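Peptidoglycan synthetase penicillin-binding protein 3 (Bifidobacterium adolescentis, PDB 4YE5) probably binds penicillin and, as a member of the transpeptidase family, probably helps cross-link peptidoglycan during cell-wall synthesis. Local coordinates at residues M246-I255 and A419-I429; V291-Q299 and I453-M461. All blocks are in the same frame, centred on the assembly; numbering follows the deposited sequence.

Overall arrangement
Both contacts belong to the penicillin-binding transpeptidase domain, and their centres lie about 17 Å apart. Contact 1 sits at the edge of the five-stranded antiparallel sheet; contact 2 is in the helical part beside it. Helix 408-419 bridges them, receiving Gln-248 and Gln-427 of contact 1 on one stretch and presenting Ile-418 to Val-291, Ser-295 and Ile-453 of contact 2. The turn after this helix packs directly on contact 2, with Gly-422 N 3.5 Å from Ala-458 CB. Helix 290-299 starts at Lys-290 of a sequence Ser-287 to Lys-290 that fits the SxxK motif of this family, so contact 2 probably packs helix 455-470 against the active-site helix.

Contact 1: residues M246-I255 and A419-I429; sequences MVQDVQSGDI and ANKGVKKPQRI
Gln-427 NE2 is gripped by two oxygens: Gln-248 OE1 at 2.7 Å, along a nearly straight N-H (169°), and the carbonyl of Met-409 in helix 408-419. The acceptor OE1 lies in the plane of the Gln-427 amide, yet the two side chains cross at about a right angle with their amide planes 59° apart. Gln-248 gets there fully extended, CG trans to the backbone N (chi1 177°), and its own NE2 bonds to Asn-413 OD1, which fixes the rotation of that amide. The methyl CE of selenomethionine Met-246 comes within 3.5 Å of the same Gln-427 NE2.

The turn between strands 242-249 and 255-260 closes a beta hairpin at the border of the transpeptidase sheet. Asp-249 OD2 shapes this turn in an Asx motif, taking both the backbone N and OG of Ser-252. Against it runs 427-429, in parallel register, through a single beta bridge: Arg-428 N bonds to Gly-253 O at 3.0 Å, and Ile-255 N to Arg-428 O at 3.0 Å.

Before the bridge, Lys-425 stretches out to place NZ 2.8 Å from Gln-251 O, in the carbonyl plane, while Val-250 CG1 rests 3.8 Å from Ala-419 CB. At the bridge itself Arg-428 holds the Asp-254 carboxylate side-on, NE to OD1 at 2.9 Å and NH2 to OD2 at 2.9 Å, both on syn sides. Its remaining NH1 turns to Gln-443 O, so the guanidinium ties the hairpin to the chain just past strand 440-442.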
loop_
_atom_site.group_PDB
_atom_site.type_symbol
_atom_site.label_atom_id
_atom_site.label_comp_id
_atom_site.label_asym_id
_atom_site.label_seq_id
_atom_site.Cartn_x
_atom_site.Cartn_y
_atom_site.Cartn_z
HETATM N N MSE A 246 4.338 -6.843 -8.405
HETATM C CA MSE A 246 2.962 -6.659 -7.962
HETATM C C MSE A 246 2.125 -7.833 -8.411
HETATM O O MSE A 246 2.320 -8.342 -9.518
HETATM C CB MSE A 246 2.391 -5.376 -8.582
HETATM C CG MSE A 246 0.965 -5.117 -8.214
HETATM SE SE MSE A 246 0.505 -3.400 -8.967
HETATM C CE MSE A 246 -1.200 -3.197 -8.156
ATOM N N VAL A 247 1.196 -8.269 -7.562
ATOM C CA VAL A 247 0.250 -9.308 -7.945
ATOM C C VAL A 247 -1.164 -8.763 -7.763
ATOM O O VAL A 247 -1.519 -8.304 -6.671
ATOM C CB VAL A 247 0.403 -10.594 -7.073
ATOM C CG1 VAL A 247 -0.690 -11.613 -7.454
ATOM C CG2 VAL A 247 1.795 -11.207 -7.227
ATOM N N GLN A 248 -1.970 -8.805 -8.817
ATOM C CA GLN A 248 -3.340 -8.304 -8.755
ATOM C C GLN A 248 -4.364 -9.389 -9.124
ATOM O O GLN A 248 -4.151 -10.152 -10.071
ATOM C CB GLN A 248 -3.489 -7.100 -9.717
ATOM C CG GLN A 248 -4.904 -6.520 -9.802
ATOM C CD GLN A 248 -4.931 -5.180 -10.495
ATOM O OE1 GLN A 248 -4.035 -4.359 -10.306
ATOM N NE2 GLN A 248 -5.946 -4.953 -11.310
ATOM N N ASP A 249 -5.453 -9.469 -8.363
ATOM C CA ASP A 249 -6.570 -10.366 -8.691
ATOM C C ASP A 249 -7.380 -9.808 -9.857
ATOM O O ASP A 249 -7.944 -8.714 -9.755
ATOM C CB ASP A 249 -7.520 -10.519 -7.507
ATOM C CG ASP A 249 -8.706 -11.422 -7.838
ATOM O OD1 ASP A 249 -8.509 -12.653 -7.912
ATOM O OD2 ASP A 249 -9.822 -10.905 -8.036
ATOM N N VAL A 250 -7.460 -10.568 -10.947
ATOM C CA VAL A 250 -8.073 -10.086 -12.183
ATOM C C VAL A 250 -9.506 -9.609 -12.010
ATOM O O VAL A 250 -9.861 -8.518 -12.445
ATOM C CB VAL A 250 -8.020 -11.161 -13.293
ATOM C CG1 VAL A 250 -8.927 -10.787 -14.476
ATOM C CG2 VAL A 250 -6.587 -11.328 -13.774
ATOM N N GLN A 251 -10.347 -10.418 -11.388
ATOM C CA GLN A 251 -11.766 -10.079 -11.410
ATOM C C GLN A 251 -12.156 -8.947 -10.458
ATOM O O GLN A 251 -13.082 -8.198 -10.741
ATOM C CB GLN A 251 -12.642 -11.322 -11.210
ATOM C CG GLN A 251 -12.855 -12.047 -12.553
ATOM C CD GLN A 251 -13.554 -13.383 -12.422
ATOM O OE1 GLN A 251 -14.145 -13.690 -11.390
ATOM N NE2 GLN A 251 -13.487 -14.188 -13.480
ATOM N N SER A 252 -11.428 -8.795 -9.354
ATOM C CA SER A 252 -11.801 -7.796 -8.353
ATOM C C SER A 252 -10.968 -6.509 -8.400
ATOM O O SER A 252 -11.426 -5.464 -7.954
ATOM C CB SER A 252 -11.696 -8.400 -6.958
ATOM O OG SER A 252 -10.314 -8.618 -6.652
ATOM N N GLY A 253 -9.753 -6.588 -8.931
ATOM C CA GLY A 253 -8.819 -5.483 -8.845
ATOM C C GLY A 253 -8.116 -5.380 -7.501
ATOM O O GLY A 253 -7.419 -4.402 -7.236
ATOM N N ASP A 254 -8.288 -6.386 -6.648
ATOM C CA ASP A 254 -7.613 -6.415 -5.343
ATOM C C ASP A 254 -6.131 -6.685 -5.460
ATOM O O ASP A 254 -5.707 -7.516 -6.265
ATOM C CB ASP A 254 -8.199 -7.494 -4.444
ATOM C CG ASP A 254 -9.555 -7.125 -3.898
ATOM O OD1 ASP A 254 -9.989 -5.971 -4.120
ATOM O OD2 ASP A 254 -10.169 -7.987 -3.229
ATOM N N ILE A 255 -5.351 -6.004 -4.625
ATOM C CA ILE A 255 -3.894 -6.132 -4.656
ATOM C C ILE A 255 -3.417 -7.158 -3.632
ATOM O O ILE A 255 -3.550 -6.949 -2.441
ATOM C CB ILE A 255 -3.224 -4.768 -4.389
ATOM C CG1 ILE A 255 -3.708 -3.763 -5.458
ATOM C CG2 ILE A 255 -1.686 -4.916 -4.364
ATOM C CD1 ILE A 255 -3.148 -2.367 -5.300
ATOM N N ALA A 419 -7.186 -8.850 -19.426
ATOM C CA ALA A 419 -7.524 -10.073 -18.677
ATOM C C ALA A 419 -8.973 -10.115 -18.243
ATOM O O ALA A 419 -9.546 -11.199 -18.037
ATOM C CB ALA A 419 -6.601 -10.178 -17.425
ATOM N N ASN A 420 -9.555 -8.933 -18.049
ATOM C CA ASN A 420 -10.874 -8.811 -17.449
ATOM C C ASN A 420 -11.949 -8.415 -18.481
ATOM O O ASN A 420 -12.834 -7.604 -18.201
ATOM C CB ASN A 420 -10.833 -7.795 -16.294
ATOM C CG ASN A 420 -12.022 -7.921 -15.365
ATOM O OD1 ASN A 420 -12.525 -9.013 -15.148
ATOM N ND2 ASN A 420 -12.479 -6.800 -14.817
ATOM N N LYS A 421 -11.837 -8.965 -19.685
ATOM C CA LYS A 421 -12.870 -8.808 -20.714
ATOM C C LYS A 421 -13.075 -7.359 -21.156
ATOM O O LYS A 421 -14.168 -6.996 -21.597
ATOM C CB LYS A 421 -14.199 -9.423 -20.246
ATOM C CG LYS A 421 -14.113 -10.938 -20.008
ATOM C CD LYS A 421 -15.321 -11.466 -19.278
ATOM C CE LYS A 421 -15.388 -12.980 -19.376
ATOM N NZ LYS A 421 -16.548 -13.506 -18.612
ATOM N N GLY A 422 -12.036 -6.533 -21.021
ATOM C CA GLY A 422 -12.086 -5.167 -21.528
ATOM C C GLY A 422 -12.553 -4.131 -20.526
ATOM O O GLY A 422 -12.749 -2.959 -20.871
ATOM N N VAL A 423 -12.734 -4.570 -19.277
ATOM C CA VAL A 423 -13.264 -3.719 -18.217
ATOM C C VAL A 423 -12.130 -3.333 -17.258
ATOM O O VAL A 423 -11.323 -4.173 -16.854
ATOM C CB VAL A 423 -14.404 -4.421 -17.442
ATOM C CG1 VAL A 423 -14.811 -3.619 -16.196
ATOM C CG2 VAL A 423 -15.624 -4.650 -18.357
ATOM N N LYS A 424 -12.040 -2.049 -16.937
ATOM C CA LYS A 424 -11.068 -1.594 -15.941
ATOM C C LYS A 424 -11.779 -1.287 -14.630
ATOM O O LYS A 424 -12.709 -0.473 -14.593
ATOM C CB LYS A 424 -10.319 -0.339 -16.418
ATOM C CG LYS A 424 -9.235 0.135 -15.424
ATOM C CD LYS A 424 -8.243 1.106 -16.057
ATOM C CE LYS A 424 -8.861 2.472 -16.296
ATOM N NZ LYS A 424 -9.190 3.172 -15.032
ATOM N N LYS A 425 -11.346 -1.942 -13.558
ATOM C CA LYS A 425 -11.833 -1.623 -12.220
ATOM C C LYS A 425 -10.880 -0.722 -11.455
ATOM O O LYS A 425 -9.677 -0.740 -11.693
ATOM C CB LYS A 425 -12.054 -2.903 -11.422
ATOM C CG LYS A 425 -13.319 -3.653 -11.811
ATOM C CD LYS A 425 -13.668 -4.671 -10.748
ATOM C CE LYS A 425 -15.006 -5.301 -11.007
ATOM N NZ LYS A 425 -15.175 -6.485 -10.136
ATOM N N PRO A 426 -11.411 0.073 -10.514
ATOM C CA PRO A 426 -10.469 0.749 -9.622
ATOM C C PRO A 426 -9.747 -0.318 -8.789
ATOM O O PRO A 426 -10.381 -1.266 -8.337
ATOM C CB PRO A 426 -11.381 1.609 -8.736
ATOM C CG PRO A 426 -12.724 0.917 -8.788
ATOM C CD PRO A 426 -12.817 0.337 -10.167
ATOM N N GLN A 427 -8.439 -0.201 -8.611
ATOM C CA GLN A 427 -7.744 -1.166 -7.764
ATOM C C GLN A 427 -8.095 -0.946 -6.307
ATOM O O GLN A 427 -8.524 0.146 -5.928
ATOM C CB GLN A 427 -6.235 -1.062 -7.962
ATOM C CG GLN A 427 -5.799 -1.618 -9.301
ATOM C CD GLN A 427 -4.565 -0.910 -9.808
ATOM O OE1 GLN A 427 -4.518 0.334 -9.848
ATOM N NE2 GLN A 427 -3.564 -1.683 -10.214
ATOM N N ARG A 428 -7.909 -1.982 -5.495
ATOM C CA ARG A 428 -8.216 -1.892 -4.063
ATOM C C ARG A 428 -7.078 -2.464 -3.232
ATOM O O ARG A 428 -6.534 -3.504 -3.567
ATOM C CB ARG A 428 -9.507 -2.656 -3.724
ATOM C CG ARG A 428 -10.005 -2.387 -2.315
ATOM C CD ARG A 428 -11.428 -2.943 -2.087
ATOM N NE ARG A 428 -11.450 -4.403 -2.188
ATOM C CZ ARG A 428 -12.254 -5.203 -1.488
ATOM N NH1 ARG A 428 -13.116 -4.703 -0.610
ATOM N NH2 ARG A 428 -12.185 -6.516 -1.659
ATOM N N ILE A 429 -6.722 -1.781 -2.151
ATOM C CA ILE A 429 -5.773 -2.336 -1.211
ATOM C C ILE A 429 -6.353 -2.382 0.212
ATOM O O ILE A 429 -5.898 -3.181 1.049
ATOM C CB ILE A 429 -4.426 -1.571 -1.233
ATOM C CG1 ILE A 429 -3.334 -2.398 -0.534
ATOM C CG2 ILE A 429 -4.580 -0.188 -0.637
ATOM C CD1 ILE A 429 -1.937 -1.864 -0.773
#

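Contact 2: residues V291-Q299 and I453-M461; sequences VLAMSGMLQ and IDESVASQM
Ile-453 comes up against Gln-299 and Ser-295, its CA 3.5 Å from Gln-299 OE1 and its CD1 near the Ser-295 hydroxyl. At Asp-454, the N-cap position of helix 455-470, the link turns polar. Asp-454 N gives an almost straight bond (175°) to Gln-299 OE1 at 2.8 Å, and Gln-299 NE2 returns one to Asp-454 OD1 at 3.1 Å. NE2 approaches that oxygen from above the carboxylate plane; the two groups are nearly perpendicular. A bend at chi2 (67°) swings the glutamine amide round to serve both.

One helical turn on, Val-457 straddles the end of helix 290-299, whose start carries a sequence fitting the family's SxxK motif (Ser-287, Lys-290): CG1 packs 3.8 Å from Leu-298 CB, CG2 against Gln-299 OE1. Gln-460 merely skirts Leu-298 CD1. Then comes selenomethionine Met-461, a knob in the hole made by Val-291, Met-294, Ser-295 and Leu-298. Folded at both chi2 and chi3, it lays Met-461 SE 3.6 Å from Leu-298 CD1 and 3.7 Å from Met-294 CG, while CE tucks over the backbone of Val-291. The axes of 291-299 and 455-461 come within 9.8 Å, their N-to-C directions 133° apart, and Leu-339 of helix 335-340 also touches Met-461.

Ser-295 OG, 3.4 Å from Met-461 CG, is spent on Val-291 O, an acceptor that also takes Ser-295 N from its other face. The hydroxyl can therefore lie buried beside an apolar knob, and both hydrogen bonds between the segments lie at the Gln-299 end.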
loop_
_atom_site.group_PDB
_atom_site.type_symbol
_atom_site.label_atom_id
_atom_site.label_comp_id
_atom_site.label_asym_id
_atom_site.label_seq_id
_atom_site.Cartn_x
_atom_site.Cartn_y
_atom_site.Cartn_z
ATOM N N VAL A 291 0.451 -2.851 -26.140
ATOM C CA VAL A 291 -0.854 -3.467 -25.859
ATOM C C VAL A 291 -1.954 -2.414 -25.870
ATOM O O VAL A 291 -3.036 -2.635 -26.420
ATOM C CB VAL A 291 -0.860 -4.239 -24.527
ATOM C CG1 VAL A 291 -2.288 -4.707 -24.173
ATOM C CG2 VAL A 291 0.077 -5.453 -24.658
ATOM N N LEU A 292 -1.659 -1.258 -25.284
ATOM C CA LEU A 292 -2.652 -0.181 -25.189
ATOM C C LEU A 292 -2.970 0.428 -26.547
ATOM O O LEU A 292 -4.147 0.640 -26.884
ATOM C CB LEU A 292 -2.187 0.936 -24.247
ATOM C CG LEU A 292 -1.551 0.573 -22.896
ATOM C CD1 LEU A 292 -1.608 1.775 -21.971
ATOM C CD2 LEU A 292 -2.201 -0.622 -22.264
ATOM N N ALA A 293 -1.935 0.730 -27.328
ATOM C CA ALA A 293 -2.164 1.394 -28.625
ATOM C C ALA A 293 -2.871 0.475 -29.619
ATOM O O ALA A 293 -3.757 0.909 -30.376
ATOM C CB ALA A 293 -0.844 1.910 -29.229
HETATM N N MSE A 294 -2.472 -0.790 -29.622
HETATM C CA MSE A 294 -3.045 -1.786 -30.540
HETATM C C MSE A 294 -4.488 -2.098 -30.201
HETATM O O MSE A 294 -5.321 -2.292 -31.093
HETATM C CB MSE A 294 -2.244 -3.097 -30.510
HETATM C CG MSE A 294 -2.709 -4.122 -31.555
HETATM SE SE MSE A 294 -1.626 -5.752 -31.621
HETATM C CE MSE A 294 0.028 -4.954 -32.245
ATOM N N SER A 295 -4.780 -2.188 -28.906
ATOM C CA SER A 295 -6.157 -2.333 -28.471
ATOM C C SER A 295 -7.012 -1.226 -29.094
ATOM O O SER A 295 -8.138 -1.480 -29.570
ATOM C CB SER A 295 -6.260 -2.289 -26.942
ATOM O OG SER A 295 -5.688 -3.457 -26.377
ATOM N N GLY A 296 -6.469 -0.007 -29.100
ATOM C CA GLY A 296 -7.136 1.141 -29.707
ATOM C C GLY A 296 -7.375 0.942 -31.208
ATOM O O GLY A 296 -8.463 1.225 -31.721
HETATM N N MSE A 297 -6.365 0.432 -31.909
HETATM C CA MSE A 297 -6.470 0.195 -33.348
HETATM C C MSE A 297 -7.578 -0.784 -33.687
HETATM O O MSE A 297 -8.324 -0.590 -34.652
HETATM C CB MSE A 297 -5.156 -0.343 -33.913
HETATM C CG MSE A 297 -4.017 0.633 -33.818
HETATM SE SE MSE A 297 -2.401 -0.223 -34.407
HETATM C CE MSE A 297 -1.153 1.153 -33.808
ATOM N N LEU A 298 -7.668 -1.853 -32.904
ATOM C CA LEU A 298 -8.711 -2.852 -33.114
ATOM C C LEU A 298 -10.071 -2.251 -32.804
ATOM O O LEU A 298 -10.986 -2.377 -33.590
ATOM C CB LEU A 298 -8.483 -4.075 -32.240
ATOM C CG LEU A 298 -7.175 -4.824 -32.522
ATOM C CD1 LEU A 298 -7.040 -5.949 -31.514
ATOM C CD2 LEU A 298 -7.167 -5.380 -33.946
ATOM N N GLN A 299 -10.187 -1.600 -31.648
ATOM C CA GLN A 299 -11.444 -1.011 -31.218
ATOM C C GLN A 299 -12.023 -0.046 -32.255
ATOM O O GLN A 299 -13.234 -0.041 -32.493
ATOM C CB GLN A 299 -11.284 -0.302 -29.875
ATOM C CG GLN A 299 -12.573 0.305 -29.336
ATOM C CD GLN A 299 -13.597 -0.756 -28.960
ATOM O OE1 GLN A 299 -13.235 -1.862 -28.542
ATOM N NE2 GLN A 299 -14.882 -0.436 -29.138
ATOM N N ILE A 453 -12.508 -1.290 -23.780
ATOM C CA ILE A 453 -12.605 -1.851 -25.129
ATOM C C ILE A 453 -13.669 -2.950 -25.125
ATOM O O ILE A 453 -14.028 -3.470 -24.056
ATOM C CB ILE A 453 -11.271 -2.505 -25.592
ATOM C CG1 ILE A 453 -10.705 -3.385 -24.467
ATOM C CG2 ILE A 453 -10.238 -1.438 -25.996
ATOM C CD1 ILE A 453 -9.401 -4.108 -24.837
ATOM N N ASP A 454 -14.144 -3.318 -26.312
ATOM C CA ASP A 454 -15.086 -4.423 -26.427
ATOM C C ASP A 454 -14.452 -5.705 -25.892
ATOM O O ASP A 454 -13.236 -5.893 -26.002
ATOM C CB ASP A 454 -15.502 -4.645 -27.887
ATOM C CG ASP A 454 -16.329 -3.505 -28.453
ATOM O OD1 ASP A 454 -16.664 -2.538 -27.729
ATOM O OD2 ASP A 454 -16.675 -3.604 -29.644
ATOM N N GLU A 455 -15.282 -6.586 -25.333
ATOM C CA GLU A 455 -14.830 -7.899 -24.876
ATOM C C GLU A 455 -14.174 -8.710 -26.007
ATOM O O GLU A 455 -13.189 -9.424 -25.803
ATOM C CB GLU A 455 -16.002 -8.682 -24.267
ATOM C CG GLU A 455 -15.634 -10.075 -23.782
ATOM C CD GLU A 455 -16.768 -10.763 -23.016
ATOM O OE1 GLU A 455 -17.634 -10.070 -22.427
ATOM O OE2 GLU A 455 -16.799 -12.005 -23.024
ATOM N N SER A 456 -14.698 -8.581 -27.214
ATOM C CA SER A 456 -14.124 -9.318 -28.324
ATOM C C SER A 456 -12.708 -8.779 -28.647
ATOM O O SER A 456 -11.803 -9.529 -28.996
ATOM C CB SER A 456 -15.058 -9.245 -29.534
ATOM O OG SER A 456 -15.280 -7.902 -29.915
ATOM N N VAL A 457 -12.504 -7.481 -28.482
ATOM C CA VAL A 457 -11.184 -6.904 -28.721
ATOM C C VAL A 457 -10.208 -7.361 -27.636
ATOM O O VAL A 457 -9.063 -7.722 -27.926
ATOM C CB VAL A 457 -11.236 -5.349 -28.769
ATOM C CG1 VAL A 457 -9.808 -4.725 -28.687
ATOM C CG2 VAL A 457 -11.968 -4.892 -30.016
ATOM N N ALA A 458 -10.668 -7.342 -26.388
ATOM C CA ALA A 458 -9.895 -7.880 -25.285
ATOM C C ALA A 458 -9.480 -9.342 -25.532
ATOM O O ALA A 458 -8.341 -9.719 -25.244
ATOM C CB ALA A 458 -10.664 -7.753 -23.981
ATOM N N SER A 459 -10.402 -10.161 -26.045
ATOM C CA SER A 459 -10.096 -11.556 -26.334
ATOM C C SER A 459 -8.996 -11.695 -27.367
ATOM O O SER A 459 -8.145 -12.572 -27.254
ATOM C CB SER A 459 -11.338 -12.289 -26.870
ATOM O OG SER A 459 -12.227 -12.528 -25.802
ATOM N N GLN A 460 -9.055 -10.874 -28.408
ATOM C CA GLN A 460 -8.061 -10.945 -29.484
ATOM C C GLN A 460 -6.689 -10.498 -28.995
ATOM O O GLN A 460 -5.668 -11.059 -29.396
ATOM C CB GLN A 460 -8.513 -10.108 -30.683
ATOM C CG GLN A 460 -9.750 -10.696 -31.355
ATOM C CD GLN A 460 -10.380 -9.781 -32.402
ATOM O OE1 GLN A 460 -9.952 -8.647 -32.609
ATOM N NE2 GLN A 460 -11.413 -10.281 -33.061
HETATM N N MSE A 461 -6.666 -9.496 -28.121
HETATM C CA MSE A 461 -5.407 -9.013 -27.551
HETATM C C MSE A 461 -4.810 -10.039 -26.568
HETATM O O MSE A 461 -3.606 -10.216 -26.491
HETATM C CB MSE A 461 -5.617 -7.670 -26.844
HETATM C CG MSE A 461 -5.887 -6.495 -27.776
HETATM SE SE MSE A 461 -4.470 -6.296 -29.076
HETATM C CE MSE A 461 -2.972 -6.030 -27.884
#